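Local coordinates for protein Phikz039 (Pseudomonas phage phikz, PDB 3ZBQ) that is a phage member of the tubulin-like protein family, known as PhuZ, and carries a bound guanosine-5'-diphosphate in its nucleotide pocket, at residues A78-I81 / S82-P86; S118-Q122 / Q123-V127; L148-F151 / E152-S156; E294-E297 / M298-R301. All blocks are in the same frame, centred on the assembly; numbering follows the deposited sequence.

Interaction 1 of 4, residues A78-I81 / S82-P86; sequences AELI and SAHIP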
ATOM      1  N   ALA A  78      13.509   0.517  -8.695  1.00  8.08           N
ATOM      2  CA  ALA A  78      14.076   1.203  -7.530  1.00 10.66           C
ATOM      3  C   ALA A  78      15.311   2.026  -7.917  1.00 13.55           C
ATOM      4  O   ALA A  78      15.493   3.145  -7.434  1.00 12.42           O
ATOM      5  CB  ALA A  78      14.402   0.206  -6.430  1.00  8.04           C
ATOM      6  N   GLU A  79      16.150   1.476  -8.795  1.00  9.36           N
ATOM      7  CA  GLU A  79      17.329   2.198  -9.287  1.00 10.76           C
ATOM      8  C   GLU A  79      16.930   3.496  -9.963  1.00 11.18           C
ATOM      9  O   GLU A  79      17.618   4.516  -9.851  1.00 14.60           O
ATOM     10  CB  GLU A  79      18.074   1.371 -10.337  1.00 16.18           C
ATOM     11  CG  GLU A  79      18.965   0.275  -9.822  1.00 23.14           C
ATOM     12  CD  GLU A  79      19.671  -0.450 -10.964  1.00 40.15           C
ATOM     13  OE1 GLU A  79      20.542   0.173 -11.617  1.00 49.76           O
ATOM     14  OE2 GLU A  79      19.349  -1.635 -11.217  1.00 40.60           O
ATOM     15  N   LEU A  80      15.825   3.439 -10.699  1.00  6.62           N
ATOM     16  CA  LEU A  80      15.379   4.580 -11.473  1.00 10.64           C
ATOM     17  C   LEU A  80      14.788   5.642 -10.550  1.00 11.67           C
ATOM     18  O   LEU A  80      15.204   6.794 -10.568  1.00  9.58           O
ATOM     19  CB  LEU A  80      14.331   4.160 -12.504  1.00  9.43           C
ATOM     20  CG  LEU A  80      13.635   5.342 -13.192  1.00 12.80           C
ATOM     21  CD1 LEU A  80      14.637   6.220 -13.941  1.00 15.65           C
ATOM     22  CD2 LEU A  80      12.528   4.883 -14.116  1.00 14.92           C
ATOM     23  N   ILE A  81      13.831   5.228  -9.729  1.00  9.60           N
ATOM     24  CA  ILE A  81      12.970   6.182  -9.037  1.00  7.77           C
ATOM     25  C   ILE A  81      13.525   6.788  -7.745  1.00 10.93           C
ATOM     26  O   ILE A  81      13.104   7.873  -7.351  1.00  7.72           O
ATOM     27  CB  ILE A  81      11.541   5.601  -8.797  1.00  8.31           C
ATOM     28  CG1 ILE A  81      11.557   4.446  -7.787  1.00 10.08           C
ATOM     29  CG2 ILE A  81      10.915   5.155 -10.117  1.00  8.19           C
ATOM     30  CD1 ILE A  81      11.298   4.889  -6.334  1.00  8.78           C
ATOM     31  N   SER A  82      14.436   6.090  -7.073  1.00 11.69           N
ATOM     32  CA  SER A  82      14.833   6.498  -5.715  1.00 12.01           C
ATOM     33  C   SER A  82      15.327   7.938  -5.598  1.00 12.93           C
ATOM     34  O   SER A  82      14.945   8.661  -4.674  1.00 10.56           O
ATOM     35  CB  SER A  82      15.876   5.540  -5.148  1.00 16.69           C
ATOM     36  OG  SER A  82      15.310   4.255  -4.951  1.00 20.75           O
ATOM     37  N   ALA A  83      16.163   8.364  -6.536  1.00 12.10           N
ATOM     38  CA  ALA A  83      16.738   9.712  -6.470  1.00 17.12           C
ATOM     39  C   ALA A  83      15.710  10.819  -6.734  1.00 13.87           C
ATOM     40  O   ALA A  83      15.962  11.987  -6.433  1.00 15.98           O
ATOM     41  CB  ALA A  83      17.922   9.838  -7.424  1.00 14.58           C
ATOM     42  N   HIS A  84      14.553  10.456  -7.283  1.00  8.99           N
ATOM     43  CA  HIS A  84      13.528  11.447  -7.624  1.00  9.49           C
ATOM     44  C   HIS A  84      12.551  11.719  -6.484  1.00 10.02           C
ATOM     45  O   HIS A  84      11.773  12.667  -6.547  1.00  8.13           O
ATOM     46  CB  HIS A  84      12.729  10.990  -8.834  1.00 14.70           C
ATOM     47  CG  HIS A  84      13.554  10.807 -10.070  1.00 13.05           C
ATOM     48  ND1 HIS A  84      13.645  11.772 -11.050  1.00 18.84           N
ATOM     49  CD2 HIS A  84      14.298   9.761 -10.500  1.00 15.15           C
ATOM     50  CE1 HIS A  84      14.414  11.327 -12.031  1.00 15.80           C
ATOM     51  NE2 HIS A  84      14.831  10.116 -11.716  1.00 14.83           N
ATOM     52  N   ILE A  85      12.576  10.873  -5.462  1.00 12.55           N
ATOM     53  CA  ILE A  85      11.589  10.958  -4.377  1.00 11.27           C
ATOM     54  C   ILE A  85      11.519  12.315  -3.642  1.00  9.95           C
ATOM     55  O   ILE A  85      10.420  12.829  -3.416  1.00 10.70           O
ATOM     56  CB  ILE A  85      11.728   9.786  -3.369  1.00 10.86           C
ATOM     57  CG1 ILE A  85      11.455   8.448  -4.064  1.00 11.98           C
ATOM     58  CG2 ILE A  85      10.780   9.981  -2.189  1.00 11.73           C
ATOM     59  CD1 ILE A  85      10.023   8.305  -4.585  1.00 10.22           C
ATOM     60  N   PRO A  86      12.677  12.898  -3.263  1.00 11.27           N
ATOM     61  CA  PRO A  86      12.596  14.220  -2.629  1.00 10.29           C
ATOM     62  C   PRO A  86      11.899  15.261  -3.512  1.00 11.01           C
ATOM     63  O   PRO A  86      11.068  16.027  -3.024  1.00 10.27           O
ATOM     64  CB  PRO A  86      14.064  14.591  -2.429  1.00 12.77           C
ATOM     65  CG  PRO A  86      14.758  13.284  -2.280  1.00 13.84           C
ATOM     66  CD  PRO A  86      14.060  12.382  -3.263  1.00 12.03           C
TER
HETATM   67  O   HOH W   1      17.670   6.544  -8.275  1.00 15.42           O
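The imidazole of His84 turns its edge to the end of helix 74-81: the carbonyl oxygens of Leu80 and Ile81 both lie at its rim, close to the ring plane. CD2 makes the nearer approach, 3.1 Å from Leu80 O, so a ring carbon, with its slightly positive hydrogen, faces that oxygen. The ring is placed there by chi1 -61°, which sets CG beside the backbone N, and His84 N itself donates to Ile81 O at 3.0 Å, the short three-residue step of a chain leaving its regular helix. One turn back, Ala78 O takes two bonds from Ser82, one from N at 3.1 Å and one from OG at 2.7 Å, reaching it from opposite faces of its plane. A small hydroxyl suits this exposed position because it can fold back onto its own helix. A water accepts from Ala83 N and lies 2.6 Å from Glu79 O, in the place of the direct i+4 bond. On the buried side Ile81 CD1 and Ile85 CD1 meet at 4.0 Å, and both side chains also rest on Ser115 of helix 109-122; branched apolar residues suit this covered side. The result is an irregular junction between helices 74-81 and 85-91: helical backbone angles persist while regular bonds lapse, and the serine hydroxyl adds a second bond to a carbonyl the helix still serves.

Interaction 2 of 4, residues S118-Q122 / Q123-V127; sequences SHLQQ and QGEVV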
ATOM      1  N   SER A 118       8.514   6.166   3.316  1.00  4.61           N
ATOM      2  CA  SER A 118       9.751   6.333   4.068  1.00  7.44           C
ATOM      3  C   SER A 118      10.136   7.804   4.184  1.00  9.14           C
ATOM      4  O   SER A 118      10.443   8.295   5.274  1.00  7.53           O
ATOM      5  CB  SER A 118      10.891   5.546   3.425  1.00  8.61           C
ATOM      6  OG  SER A 118      12.045   5.618   4.242  1.00  8.22           O
ATOM      7  N   HIS A 119      10.104   8.504   3.057  1.00  7.78           N
ATOM      8  CA  HIS A 119      10.451   9.920   3.032  1.00  8.89           C
ATOM      9  C   HIS A 119       9.494  10.709   3.911  1.00  9.65           C
ATOM     10  O   HIS A 119       9.920  11.527   4.724  1.00 10.99           O
ATOM     11  CB  HIS A 119      10.401  10.469   1.608  1.00  9.18           C
ATOM     12  CG  HIS A 119      10.821  11.900   1.503  1.00 11.88           C
ATOM     13  ND1 HIS A 119      12.114  12.272   1.211  1.00 13.05           N
ATOM     14  CD2 HIS A 119      10.125  13.049   1.679  1.00 11.77           C
ATOM     15  CE1 HIS A 119      12.196  13.592   1.195  1.00 13.65           C
ATOM     16  NE2 HIS A 119      11.005  14.086   1.478  1.00 14.09           N
ATOM     17  N   LEU A 120       8.198  10.467   3.746  1.00  5.88           N
ATOM     18  CA  LEU A 120       7.195  11.209   4.515  1.00  9.06           C
ATOM     19  C   LEU A 120       7.336  10.953   6.013  1.00  9.38           C
ATOM     20  O   LEU A 120       7.225  11.874   6.825  1.00  7.80           O
ATOM     21  CB  LEU A 120       5.781  10.842   4.059  1.00  8.18           C
ATOM     22  CG  LEU A 120       5.332  11.222   2.650  1.00 12.52           C
ATOM     23  CD1 LEU A 120       4.158  10.345   2.236  1.00 15.09           C
ATOM     24  CD2 LEU A 120       4.939  12.674   2.571  1.00 14.80           C
ATOM     25  N   GLN A 121       7.560   9.694   6.382  1.00  8.03           N
ATOM     26  CA  GLN A 121       7.664   9.338   7.792  1.00  8.71           C
ATOM     27  C   GLN A 121       8.920   9.915   8.435  1.00 11.19           C
ATOM     28  O   GLN A 121       8.901  10.314   9.604  1.00  7.77           O
ATOM     29  CB  GLN A 121       7.527   7.818   7.997  1.00  8.15           C
ATOM     30  CG  GLN A 121       6.094   7.364   7.719  1.00  6.98           C
ATOM     31  CD  GLN A 121       5.736   6.011   8.283  1.00  5.97           C
ATOM     32  OE1 GLN A 121       4.552   5.726   8.489  1.00  6.88           O
ATOM     33  NE2 GLN A 121       6.735   5.154   8.502  1.00  5.97           N
ATOM     34  N   GLN A 122       9.996  10.007   7.662  1.00  8.49           N
ATOM     35  CA  GLN A 122      11.202  10.672   8.153  1.00 11.23           C
ATOM     36  C   GLN A 122      10.985  12.169   8.395  1.00 12.19           C
ATOM     37  O   GLN A 122      11.711  12.778   9.177  1.00 16.87           O
ATOM     38  CB  GLN A 122      12.379  10.435   7.202  1.00 10.34           C
ATOM     39  CG  GLN A 122      12.866   8.991   7.199  1.00  9.69           C
ATOM     40  CD  GLN A 122      13.891   8.736   6.116  1.00 17.35           C
ATOM     41  OE1 GLN A 122      13.710   7.865   5.268  1.00 18.18           O
ATOM     42  NE2 GLN A 122      14.973   9.504   6.135  1.00 22.78           N
ATOM     43  N   GLN A 123       9.990  12.756   7.731  1.00 11.58           N
ATOM     44  CA  GLN A 123       9.624  14.162   7.969  1.00 10.79           C
ATOM     45  C   GLN A 123       8.642  14.321   9.132  1.00 12.94           C
ATOM     46  O   GLN A 123       8.242  15.436   9.453  1.00 15.20           O
ATOM     47  CB  GLN A 123       8.992  14.803   6.721  1.00 11.61           C
ATOM     48  CG  GLN A 123       9.703  14.535   5.427  1.00 17.21           C
ATOM     49  CD  GLN A 123      11.165  14.868   5.493  1.00 22.73           C
ATOM     50  OE1 GLN A 123      11.551  15.895   6.052  1.00 31.69           O
ATOM     51  NE2 GLN A 123      12.000  13.995   4.923  1.00 25.36           N
ATOM     52  N   GLY A 124       8.234  13.208   9.740  1.00  9.64           N
ATOM     53  CA  GLY A 124       7.279  13.234  10.840  1.00  8.88           C
ATOM     54  C   GLY A 124       5.813  13.144  10.430  1.00 10.32           C
ATOM     55  O   GLY A 124       4.926  13.334  11.261  1.00  8.34           O
ATOM     56  N   GLU A 125       5.542  12.835   9.163  1.00  8.10           N
ATOM     57  CA  GLU A 125       4.156  12.794   8.690  1.00  5.69           C
ATOM     58  C   GLU A 125       3.421  11.523   9.114  1.00  6.10           C
ATOM     59  O   GLU A 125       4.040  10.511   9.475  1.00  6.91           O
ATOM     60  CB  GLU A 125       4.090  12.931   7.161  1.00  7.07           C
ATOM     61  CG  GLU A 125       4.884  14.096   6.590  1.00  7.89           C
ATOM     62  CD  GLU A 125       4.299  15.459   6.924  1.00 11.68           C
ATOM     63  OE1 GLU A 125       3.136  15.540   7.373  1.00  8.77           O
ATOM     64  OE2 GLU A 125       5.007  16.465   6.705  1.00 12.97           O
ATOM     65  N   VAL A 126       2.096  11.600   9.056  1.00  5.78           N
ATOM     66  CA  VAL A 126       1.199  10.495   9.354  1.00  4.37           C
ATOM     67  C   VAL A 126       0.785   9.868   8.026  1.00  5.22           C
ATOM     68  O   VAL A 126       0.243  10.545   7.133  1.00  3.96           O
ATOM     69  CB  VAL A 126      -0.057  11.004  10.064  1.00  6.13           C
ATOM     70  CG1 VAL A 126      -1.109   9.902  10.174  1.00  4.64           C
ATOM     71  CG2 VAL A 126       0.316  11.549  11.443  1.00  5.29           C
ATOM     72  N   VAL A 127       1.046   8.574   7.898  1.00  5.27           N
ATOM     73  CA  VAL A 127       0.900   7.890   6.616  1.00  4.59           C
ATOM     74  C   VAL A 127       0.212   6.539   6.789  1.00  4.98           C
ATOM     75  O   VAL A 127       0.509   5.792   7.728  1.00  4.03           O
ATOM     76  CB  VAL A 127       2.281   7.635   5.957  1.00  3.58           C
ATOM     77  CG1 VAL A 127       2.112   7.070   4.518  1.00  5.53           C
ATOM     78  CG2 VAL A 127       3.129   8.904   5.925  1.00  4.84           C
TER
HETATM   79  O   HOH W   2       2.798   7.251   9.959  1.00  5.96           O
HETATM   80  O   HOH W   3       2.625   4.155   7.600  1.00  6.92           O
HETATM   81  O   HOH W   4       6.354  10.099  10.867  1.00  9.36           O
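Gln123 folds back over His119 at the end of helix 109-122, and its NE2 donates to His119 O at 3.2 Å. With chi1 -46° and chi2 -52° the chain bends so that the same nitrogen also sits 3.6 Å above one face of the imidazole, towards its rim, the amide and ring planes being 30° apart. Gln123 N adds only weak bonds, to His119 O and Leu120 O. The firm closure comes from Glu125 N to Leu120 O at 3.0 Å and Gly124 N to Gln121 O at 3.0 Å, a Schellman motif; Gly124 supplies the positive phi, a conformation that glycine, having no CB, adopts without crowding the preceding carbonyl. Water links Gln121 O to Glu125 O. Two further waters donate to Gln121 OE1, one accepting from Val127 N and the other donating to Val127 O, while Gln121 NE2 bonds Ser158 OG. Glu125 OE1 forms a salt bridge with Lys4. Between helix and strand, Val127 CG2 packs on Leu120 CB at 3.8 Å, apolar groups fitting the covered side of the turn. Backbone, amide and water thus share the last carbonyls of the helix as the chain turns into strand 127-133.

Interaction 3 of 4, residues L148-F151 / E152-S156; sequences LKTF and EGVSS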
ATOM      1  N   LEU A 148       6.724  -7.021   1.225  1.00  4.86           N
ATOM      2  CA  LEU A 148       6.376  -7.243   2.638  1.00  6.58           C
ATOM      3  C   LEU A 148       7.592  -6.946   3.507  1.00  6.09           C
ATOM      4  O   LEU A 148       7.491  -6.289   4.555  1.00  4.23           O
ATOM      5  CB  LEU A 148       5.892  -8.683   2.864  1.00  6.35           C
ATOM      6  CG  LEU A 148       5.583  -9.029   4.331  1.00  6.50           C
ATOM      7  CD1 LEU A 148       4.440  -8.159   4.859  1.00  7.49           C
ATOM      8  CD2 LEU A 148       5.236 -10.504   4.489  1.00  8.82           C
ATOM      9  N   LYS A 149       8.744  -7.430   3.050  1.00  6.85           N
ATOM     10  CA  LYS A 149      10.014  -7.156   3.706  1.00  6.99           C
ATOM     11  C   LYS A 149      10.331  -5.668   3.698  1.00  4.09           C
ATOM     12  O   LYS A 149      10.870  -5.137   4.677  1.00  6.94           O
ATOM     13  CB  LYS A 149      11.137  -7.952   3.028  1.00  6.56           C
ATOM     14  CG  LYS A 149      11.129  -9.436   3.380  1.00  8.79           C
ATOM     15  CD  LYS A 149      12.072 -10.201   2.457  1.00  8.23           C
ATOM     16  CE  LYS A 149      12.001 -11.708   2.685  1.00 15.24           C
ATOM     17  NZ  LYS A 149      12.491 -12.097   4.028  1.00 16.69           N
ATOM     18  N   THR A 150       9.981  -4.995   2.602  1.00  4.22           N
ATOM     19  CA  THR A 150      10.178  -3.550   2.477  1.00  4.65           C
ATOM     20  C   THR A 150       9.424  -2.786   3.580  1.00  4.32           C
ATOM     21  O   THR A 150       9.956  -1.845   4.157  1.00  6.66           O
ATOM     22  CB  THR A 150       9.739  -3.062   1.086  1.00  4.98           C
ATOM     23  OG1 THR A 150      10.651  -3.585   0.090  1.00  5.16           O
ATOM     24  CG2 THR A 150       9.699  -1.537   1.010  1.00  4.15           C
ATOM     25  N   PHE A 151       8.187  -3.187   3.860  1.00  4.74           N
ATOM     26  CA  PHE A 151       7.404  -2.521   4.917  1.00  4.81           C
ATOM     27  C   PHE A 151       8.164  -2.548   6.231  1.00  5.33           C
ATOM     28  O   PHE A 151       8.143  -1.590   7.007  1.00  5.59           O
ATOM     29  CB  PHE A 151       6.057  -3.215   5.120  1.00  3.87           C
ATOM     30  CG  PHE A 151       5.199  -3.283   3.880  1.00  7.33           C
ATOM     31  CD1 PHE A 151       5.342  -2.354   2.849  1.00  4.93           C
ATOM     32  CD2 PHE A 151       4.228  -4.270   3.761  1.00  5.88           C
ATOM     33  CE1 PHE A 151       4.540  -2.420   1.713  1.00  4.77           C
ATOM     34  CE2 PHE A 151       3.416  -4.344   2.626  1.00  6.88           C
ATOM     35  CZ  PHE A 151       3.569  -3.416   1.606  1.00  5.78           C
ATOM     36  N   GLU A 152       8.823  -3.668   6.490  1.00  5.00           N
ATOM     37  CA  GLU A 152       9.585  -3.838   7.720  1.00  8.70           C
ATOM     38  C   GLU A 152      10.828  -2.962   7.687  1.00  7.51           C
ATOM     39  O   GLU A 152      11.181  -2.333   8.689  1.00  5.98           O
ATOM     40  CB  GLU A 152       9.965  -5.309   7.895  1.00  7.73           C
ATOM     41  CG  GLU A 152      10.222  -5.744   9.334  1.00  7.47           C
ATOM     42  CD  GLU A 152       8.943  -6.084  10.100  1.00 13.40           C
ATOM     43  OE1 GLU A 152       7.943  -5.344   9.981  1.00 11.71           O
ATOM     44  OE2 GLU A 152       8.940  -7.095  10.842  1.00 16.54           O
ATOM     45  N   GLY A 153      11.479  -2.916   6.526  1.00  6.36           N
ATOM     46  CA  GLY A 153      12.657  -2.084   6.329  1.00  7.66           C
ATOM     47  C   GLY A 153      12.340  -0.601   6.444  1.00  8.33           C
ATOM     48  O   GLY A 153      13.095   0.165   7.056  1.00  7.11           O
ATOM     49  N   VAL A 154      11.224  -0.182   5.850  1.00  5.32           N
ATOM     50  CA  VAL A 154      10.812   1.218   5.930  1.00  6.46           C
ATOM     51  C   VAL A 154      10.430   1.590   7.371  1.00  5.09           C
ATOM     52  O   VAL A 154      10.755   2.683   7.843  1.00  6.33           O
ATOM     53  CB  VAL A 154       9.666   1.541   4.935  1.00  6.81           C
ATOM     54  CG1 VAL A 154       9.062   2.915   5.225  1.00  7.59           C
ATOM     55  CG2 VAL A 154      10.178   1.467   3.487  1.00  5.66           C
ATOM     56  N   SER A 155       9.759   0.674   8.072  1.00  4.82           N
ATOM     57  CA  SER A 155       9.437   0.894   9.485  1.00  4.76           C
ATOM     58  C   SER A 155      10.720   1.160  10.265  1.00  8.01           C
ATOM     59  O   SER A 155      10.797   2.093  11.083  1.00  7.77           O
ATOM     60  CB  SER A 155       8.736  -0.331  10.085  1.00  5.99           C
ATOM     61  OG  SER A 155       7.506  -0.611   9.439  1.00  5.34           O
ATOM     62  N   SER A 156      11.721   0.325  10.021  1.00  6.95           N
ATOM     63  CA  SER A 156      12.999   0.429  10.715  1.00  7.60           C
ATOM     64  C   SER A 156      13.755   1.705  10.377  1.00  7.91           C
ATOM     65  O   SER A 156      14.213   2.406  11.273  1.00  7.03           O
ATOM     66  CB  SER A 156      13.878  -0.787  10.424  1.00  8.70           C
ATOM     67  OG  SER A 156      13.252  -1.980  10.854  1.00 12.76           O
TER
HETATM   68  O   HOH W   5       6.439  -6.469   7.086  1.00  7.80           O
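Val154 and Thr150 touch one turn apart on helix 138-158, and Val154 can be followed outward from its backbone. Its N donates to Thr150 O at 2.7 Å, a straight helical bond. CB then stands 3.5 Å from that same Thr150 O. At the fork the two methyls part: CG2, beside the backbone N, comes 3.4 Å from Thr150 O and meets Thr150 CG2 at 3.9 Å, whereas CG1, anti to the backbone N (chi1 169°), points to the neighbouring helix 109-122, where the side chain packs against Ser118. A beta-branched valine suits this place, since one methyl can serve its own helix and the other the next. Thr150 divides its branches similarly: its methyl meets Val154, while OG1 bonds Gly146 O and Arg74. Ser155 lies on another side of the helix. Its N and OG both donate to Phe151 O, at 3.0 Å and 2.7 Å, from opposite faces of the carbonyl plane; a serine suits this buried place because its short hydroxyl reaches both Phe151 O and Met162 N. The Phe151 side chain is buried against Met104, Met162 and Thr221, a place that suits a large apolar ring. A water donates to Leu148 O and more weakly to Glu152 OE1, whose stronger partner is Thr221. Such a helix, with small and branched residues along the side that meets its neighbour, is the crossover of the beta-alpha-beta unit formed with strands 127-133 and 163-168 in this tubulin-like fold.

Interaction 4 of 4, residues E294-E297 / M298-R301; sequences ERRE and MMNR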
ATOM      1  N   GLU A 294       4.158 -19.942   2.015  1.00 13.87           N
ATOM      2  CA  GLU A 294       3.556 -21.152   1.456  1.00 16.24           C
ATOM      3  C   GLU A 294       3.524 -21.106  -0.064  1.00 15.72           C
ATOM      4  O   GLU A 294       3.805 -22.113  -0.719  1.00 15.06           O
ATOM      5  CB  GLU A 294       2.140 -21.359   2.003  1.00 16.31           C
ATOM      6  CG  GLU A 294       2.104 -21.733   3.477  1.00 24.66           C
ATOM      7  CD  GLU A 294       0.742 -21.499   4.106  1.00 28.40           C
ATOM      8  OE1 GLU A 294      -0.121 -20.873   3.446  1.00 33.85           O
ATOM      9  OE2 GLU A 294       0.536 -21.943   5.259  1.00 29.88           O
ATOM     10  N   ARG A 295       3.178 -19.952  -0.637  1.00 11.97           N
ATOM     11  CA  ARG A 295       3.200 -19.836  -2.100  1.00 12.53           C
ATOM     12  C   ARG A 295       4.624 -20.014  -2.611  1.00 12.50           C
ATOM     13  O   ARG A 295       4.846 -20.634  -3.650  1.00 10.34           O
ATOM     14  CB  ARG A 295       2.657 -18.483  -2.584  1.00 12.43           C
ATOM     15  CG  ARG A 295       1.232 -18.144  -2.151  1.00 14.89           C
ATOM     16  CD  ARG A 295       0.215 -19.174  -2.608  1.00 19.31           C
ATOM     17  NE  ARG A 295       0.263 -19.393  -4.050  1.00 20.94           N
ATOM     18  CZ  ARG A 295      -0.719 -19.950  -4.753  1.00 25.21           C
ATOM     19  NH1 ARG A 295      -1.836 -20.329  -4.142  1.00 27.71           N
ATOM     20  NH2 ARG A 295      -0.591 -20.115  -6.064  1.00 24.06           N
ATOM     21  N   ARG A 296       5.592 -19.469  -1.882  1.00  9.98           N
ATOM     22  CA  ARG A 296       6.999 -19.593  -2.261  1.00 13.30           C
ATOM     23  C   ARG A 296       7.456 -21.054  -2.209  1.00 15.12           C
ATOM     24  O   ARG A 296       8.182 -21.518  -3.101  1.00 12.02           O
ATOM     25  CB  ARG A 296       7.871 -18.693  -1.374  1.00 11.67           C
ATOM     26  CG  ARG A 296       9.379 -18.904  -1.485  1.00  9.98           C
ATOM     27  CD  ARG A 296       9.892 -18.847  -2.943  1.00 11.07           C
ATOM     28  NE  ARG A 296       9.448 -17.663  -3.685  1.00 12.63           N
ATOM     29  CZ  ARG A 296       9.496 -17.557  -5.014  1.00 14.73           C
ATOM     30  NH1 ARG A 296       9.960 -18.566  -5.737  1.00 15.70           N
ATOM     31  NH2 ARG A 296       9.073 -16.452  -5.624  1.00 12.41           N
ATOM     32  N   GLU A 297       7.026 -21.783  -1.182  1.00 12.38           N
ATOM     33  CA  GLU A 297       7.355 -23.211  -1.088  1.00 18.48           C
ATOM     34  C   GLU A 297       6.796 -24.012  -2.264  1.00 16.15           C
ATOM     35  O   GLU A 297       7.471 -24.898  -2.797  1.00 21.60           O
ATOM     36  CB  GLU A 297       6.908 -23.799   0.258  1.00 17.36           C
ATOM     37  CG  GLU A 297       7.732 -23.260   1.419  1.00 23.87           C
ATOM     38  CD  GLU A 297       7.223 -23.692   2.782  1.00 33.10           C
ATOM     39  OE1 GLU A 297       6.140 -24.313   2.858  1.00 36.39           O
ATOM     40  OE2 GLU A 297       7.916 -23.402   3.781  1.00 33.76           O
ATOM     41  N   MET A 298       5.579 -23.691  -2.691  1.00 16.03           N
ATOM     42  CA  MET A 298       5.021 -24.323  -3.890  1.00 17.69           C
ATOM     43  C   MET A 298       5.813 -23.951  -5.147  1.00 18.17           C
ATOM     44  O   MET A 298       6.134 -24.815  -5.968  1.00 17.18           O
ATOM     45  CB  MET A 298       3.555 -23.936  -4.084  1.00 20.35           C
ATOM     46  CG  MET A 298       2.631 -24.360  -2.962  1.00 29.48           C
ATOM     47  SD  MET A 298       1.020 -23.556  -3.120  1.00 39.47           S
ATOM     48  CE  MET A 298       0.631 -23.966  -4.822  1.00 28.92           C
ATOM     49  N   MET A 299       6.117 -22.664  -5.301  1.00 13.90           N
ATOM     50  CA  MET A 299       6.824 -22.174  -6.487  1.00 15.26           C
ATOM     51  C   MET A 299       8.216 -22.794  -6.627  1.00 17.53           C
ATOM     52  O   MET A 299       8.604 -23.216  -7.717  1.00 13.80           O
ATOM     53  CB  MET A 299       6.925 -20.643  -6.465  1.00 14.86           C
ATOM     54  CG  MET A 299       7.546 -20.033  -7.721  1.00 17.07           C
ATOM     55  SD  MET A 299       6.507 -20.170  -9.203  1.00 22.02           S
ATOM     56  CE  MET A 299       5.029 -19.296  -8.676  1.00 18.75           C
ATOM     57  N   ASN A 300       8.965 -22.860  -5.527  1.00 14.46           N
ATOM     58  CA  ASN A 300      10.293 -23.476  -5.563  1.00 14.35           C
ATOM     59  C   ASN A 300      10.228 -24.965  -5.902  1.00 17.23           C
ATOM     60  O   ASN A 300      11.062 -25.479  -6.649  1.00 17.20           O
ATOM     61  CB  ASN A 300      11.051 -23.248  -4.250  1.00 17.46           C
ATOM     62  CG  ASN A 300      11.504 -21.808  -4.079  1.00 17.76           C
ATOM     63  OD1 ASN A 300      11.449 -21.008  -5.017  1.00 16.56           O
ATOM     64  ND2 ASN A 300      11.952 -21.469  -2.870  1.00 20.74           N
ATOM     65  N   ARG A 301       9.219 -25.643  -5.368  1.00 16.06           N
ATOM     66  CA  ARG A 301       8.973 -27.049  -5.682  1.00 20.01           C
ATOM     67  C   ARG A 301       8.763 -27.202  -7.194  1.00 20.76           C
ATOM     68  O   ARG A 301       9.393 -28.044  -7.856  1.00 17.98           O
ATOM     69  CB  ARG A 301       7.727 -27.511  -4.923  1.00 24.40           C
ATOM     70  CG  ARG A 301       7.565 -29.009  -4.719  1.00 33.98           C
ATOM     71  CD  ARG A 301       6.242 -29.297  -3.986  1.00 34.49           C
ATOM     72  NE  ARG A 301       6.075 -28.450  -2.801  1.00 34.92           N
ATOM     73  CZ  ARG A 301       4.929 -27.876  -2.430  1.00 39.91           C
ATOM     74  NH1 ARG A 301       3.825 -28.052  -3.151  1.00 35.53           N
ATOM     75  NH2 ARG A 301       4.887 -27.115  -1.335  1.00 31.16           N
TER
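Arg296 NH1 donates to Asn300 OD1 at 2.9 Å, one turn further along helix 284-304, and also forms a salt bridge with Asp138. The acceptor lies in the guanidinium plane, though from the amide's side the donor stands 38° above the carbonyl plane. Bends at chi2 and chi3 (52° and 51°) curl the arginine chain round towards this partner, and its CD comes within 3.3 Å of Asn300 ND2. The short asparagine suits the site because its amide stays close to the helix while offering an oxygen. Four backbone bonds hold the turn, among them Asn300 N to Arg296 O at 2.9 Å and Met299 N to Arg295 O at 2.9 Å. Packing lies outside these: Met299 CG approaches Arg296 NH1 at 3.5 Å, and Met298 CE sits 4.2 Å above the centre of the Arg295 guanidinium, where a flexible thioether can follow the flat group. Glu297 OE1 and Arg301 NH2 stay 5.2 Å apart, so their opposite charges probably attract only weakly. An arginine-asparagine pair one turn apart, with methionines packed beside arginines, fits a long, charge-rich surface helix, here the last of the tubulin-like chain, touching the start of helix 138-158 through Arg295, Arg296 and Met299.

How the interactions relate
Interactions 1, 2 and 3 are partly buried, whereas interaction 4 lies on the surface, on the opposite side of the chain's centre from interaction 2. The first three form a chain of neighbours: Ile85 CG2 meets His119 CB at 3.8 Å between interactions 1 and 2, and Ser118 CA meets Val154 CG1 at 3.7 Å between interactions 2 and 3. Interactions 3 and 4 do not touch, their nearest atoms being about 9 Å apart, yet helix 138-158 carries the one and borders the other. Irregular bonds mark the helix ends of interactions 1 and 2, regular i+4 bonds interactions 3 and 4; serine hydroxyls bind a carbonyl one turn back in both 1 and 3.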